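Oxysterol-binding protein homolog 3 (PDB 4IC4) carries sterols and phospholipids between membranes in the hydrophobic pocket of its OSBP-related domain, whose crystal structure this is, in phosphoinositide-coupled transport. Local coordinates at residues 83-88 and 99-104. Numbering follows the deposited sequence.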
ATOM      1  N   PRO A  83      -8.623   7.831  -9.190  1.00  9.69           N
ATOM      2  CA  PRO A  83      -9.381   8.837  -9.947  1.00 10.46           C
ATOM      3  C   PRO A  83      -9.332  10.227  -9.308  1.00 11.29           C
ATOM      4  O   PRO A  83      -9.583  11.231  -9.974  1.00 11.22           O
ATOM      5  CB  PRO A  83     -10.788   8.249  -9.986  1.00 10.86           C
ATOM      6  CG  PRO A  83     -10.507   6.778 -10.081  1.00 11.72           C
ATOM      7  CD  PRO A  83      -9.399   6.580  -9.067  1.00 11.02           C
ATOM      8  N   LEU A  84      -9.017  10.288  -8.017  1.00  9.84           N
ATOM      9  CA  LEU A  84      -8.906  11.576  -7.335  1.00  9.95           C
ATOM     10  C   LEU A  84      -7.753  12.373  -7.940  1.00 11.10           C
ATOM     11  O   LEU A  84      -7.815  13.601  -8.042  1.00 10.81           O
ATOM     12  CB  LEU A  84      -8.644  11.374  -5.840  1.00 10.76           C
ATOM     13  CG  LEU A  84      -9.832  10.938  -4.979  1.00 10.26           C
ATOM     14  CD1 LEU A  84      -9.347  10.566  -3.592  1.00 11.80           C
ATOM     15  CD2 LEU A  84     -10.855  12.065  -4.901  1.00 12.81           C
ATOM     16  N   LEU A  85      -6.692  11.673  -8.329  1.00 10.00           N
ATOM     17  CA  LEU A  85      -5.541  12.334  -8.933  1.00 10.06           C
ATOM     18  C   LEU A  85      -5.918  12.859 -10.309  1.00 11.63           C
ATOM     19  O   LEU A  85      -5.545  13.973 -10.688  1.00 11.62           O
ATOM     20  CB  LEU A  85      -4.363  11.363  -9.047  1.00 10.42           C
ATOM     21  CG  LEU A  85      -3.856  10.825  -7.705  1.00 10.13           C
ATOM     22  CD1 LEU A  85      -2.694   9.873  -7.937  1.00 11.21           C
ATOM     23  CD2 LEU A  85      -3.441  11.990  -6.811  1.00 12.33           C
ATOM     24  N   THR A  86      -6.666  12.054 -11.055  1.00 11.14           N
ATOM     25  CA  THR A  86      -7.102  12.455 -12.381  1.00 11.79           C
ATOM     26  C   THR A  86      -7.997  13.689 -12.255  1.00 12.32           C
ATOM     27  O   THR A  86      -7.852  14.647 -13.015  1.00 12.80           O
ATOM     28  CB  THR A  86      -7.856  11.307 -13.071  1.00 11.54           C
ATOM     29  OG1 THR A  86      -6.979  10.180 -13.191  1.00 11.45           O
ATOM     30  CG2 THR A  86      -8.330  11.735 -14.462  1.00 11.53           C
ATOM     31  N   LYS A  87      -8.900  13.676 -11.279  1.00 12.53           N
ATOM     32  CA  LYS A  87      -9.793  14.815 -11.072  1.00 13.43           C
ATOM     33  C   LYS A  87      -8.987  16.043 -10.665  1.00 14.36           C
ATOM     34  O   LYS A  87      -9.316  17.171 -11.045  1.00 15.55           O
ATOM     35  CB  LYS A  87     -10.827  14.499  -9.989  1.00 14.72           C
ATOM     36  CG  LYS A  87     -11.798  15.639  -9.721  1.00 16.91           C
ATOM     37  CD  LYS A  87     -12.854  15.279  -8.681  1.00 22.64           C
ATOM     38  CE  LYS A  87     -13.809  14.206  -9.177  1.00 25.78           C
ATOM     39  NZ  LYS A  87     -13.142  12.890  -9.361  1.00 27.87           N
ATOM     40  N   ALA A  88      -7.925  15.820  -9.898  1.00 13.44           N
ATOM     41  CA  ALA A  88      -7.075  16.911  -9.445  1.00 13.25           C
ATOM     42  C   ALA A  88      -6.480  17.678 -10.623  1.00 13.92           C
ATOM     43  O   ALA A  88      -6.411  18.907 -10.591  1.00 15.72           O
ATOM     44  CB  ALA A  88      -5.960  16.368  -8.544  1.00 12.78           C
ATOM     45  N   SER A  99      -4.919  15.978  -1.508  1.00 12.34           N
ATOM     46  CA  SER A  99      -5.010  15.742  -0.072  1.00 12.60           C
ATOM     47  C   SER A  99      -5.983  14.595   0.204  1.00 11.13           C
ATOM     48  O   SER A  99      -5.717  13.727   1.035  1.00 11.80           O
ATOM     49  CB  SER A  99      -5.479  17.006   0.649  1.00 14.12           C
ATOM     50  OG  SER A  99      -4.515  18.038   0.528  1.00 13.89           O
ATOM     51  N   ALA A 100      -7.114  14.596  -0.493  1.00 10.94           N
ATOM     52  CA  ALA A 100      -8.102  13.535  -0.322  1.00 10.11           C
ATOM     53  C   ALA A 100      -7.444  12.205  -0.682  1.00  9.52           C
ATOM     54  O   ALA A 100      -7.617  11.199   0.011  1.00  9.99           O
ATOM     55  CB  ALA A 100      -9.311  13.788  -1.228  1.00 10.97           C
ATOM     56  N   PHE A 101      -6.691  12.204  -1.775  1.00  9.72           N
ATOM     57  CA  PHE A 101      -6.004  10.994  -2.211  1.00  9.73           C
ATOM     58  C   PHE A 101      -5.020  10.518  -1.147  1.00  8.88           C
ATOM     59  O   PHE A 101      -4.970   9.334  -0.825  1.00 10.42           O
ATOM     60  CB  PHE A 101      -5.251  11.248  -3.519  1.00  8.72           C
ATOM     61  CG  PHE A 101      -4.438  10.069  -3.984  1.00  8.10           C
ATOM     62  CD1 PHE A 101      -5.056   8.978  -4.589  1.00  8.74           C
ATOM     63  CD2 PHE A 101      -3.064  10.037  -3.783  1.00  9.32           C
ATOM     64  CE1 PHE A 101      -4.311   7.866  -4.987  1.00  8.54           C
ATOM     65  CE2 PHE A 101      -2.308   8.927  -4.178  1.00  9.86           C
ATOM     66  CZ  PHE A 101      -2.936   7.840  -4.782  1.00 10.04           C
ATOM     67  N   ALA A 102      -4.247  11.449  -0.595  1.00  9.90           N
ATOM     68  CA  ALA A 102      -3.249  11.121   0.418  1.00  9.17           C
ATOM     69  C   ALA A 102      -3.826  10.464   1.666  1.00  9.47           C
ATOM     70  O   ALA A 102      -3.188   9.607   2.278  1.00  9.88           O
ATOM     71  CB  ALA A 102      -2.476  12.377   0.806  1.00 10.45           C
ATOM     72  N   ILE A 103      -5.033  10.870   2.042  1.00  9.97           N
ATOM     73  CA  ILE A 103      -5.696  10.330   3.222  1.00 11.03           C
ATOM     74  C   ILE A 103      -6.495   9.058   2.932  1.00  9.85           C
ATOM     75  O   ILE A 103      -6.636   8.193   3.800  1.00 11.25           O
ATOM     76  CB  ILE A 103      -6.670  11.379   3.814  1.00 14.92           C
ATOM     77  CG1 ILE A 103      -5.887  12.606   4.288  1.00 15.40           C
ATOM     78  CG2 ILE A 103      -7.472  10.773   4.958  1.00 17.62           C
ATOM     79  CD1 ILE A 103      -6.767  13.786   4.667  1.00 21.38           C
ATOM     80  N   SER A 104      -6.995   8.938   1.705  1.00 10.80           N
ATOM     81  CA  SER A 104      -7.845   7.813   1.330  1.00 10.50           C
ATOM     82  C   SER A 104      -7.365   6.406   1.638  1.00  9.62           C
ATOM     83  O   SER A 104      -8.179   5.544   1.973  1.00 10.55           O
ATOM     84  CB  SER A 104      -8.213   7.897  -0.157  1.00  9.67           C
ATOM     85  OG  SER A 104      -7.086   7.699  -0.989  1.00 10.30           O
TER
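Leu85 sets its methyls over one face of the Phe101 ring, the two side chains crossing at a slant: its CD1 stands 3.8 Å from the ring centroid and 12° off the ring normal, a CH-pi contact. CD2 of the same leucine reaches Phe101 CG at 3.6 Å, so CD1 lies over the centre of the ring and CD2 nearer its CG/CD2 side. The ring meets them because Phe101 CG is anti to its own N (chi1 176°), swung beside the carbonyl carbon. Beside this pair, Leu84 puts CD1 against the helix backbone, 3.6 Å from Phe101 N, and 4.0 Å from Ala100 CB. With an alanine here instead of Phe101, both Leu85 methyls would probably lose the ring face they rest on, and a gap would open between the helices. Contact thins at Ser104, whose OG lies 4.5 Å from Leu84 CD1 and donates a hydrogen bond to Phe101 O (2.7 Å) within its own helix; on the solvent side, exposed Pro83 and Lys87 make no contact with 99-104. The segments run antiparallel at 170°, their axes 9.1 Å apart, as a helical hairpin within the OSBP-related domain. Trp283 of strand 281-284 touches Leu84 and Ser104, while Ile103 packs helix 94-104 onto strand 247-253.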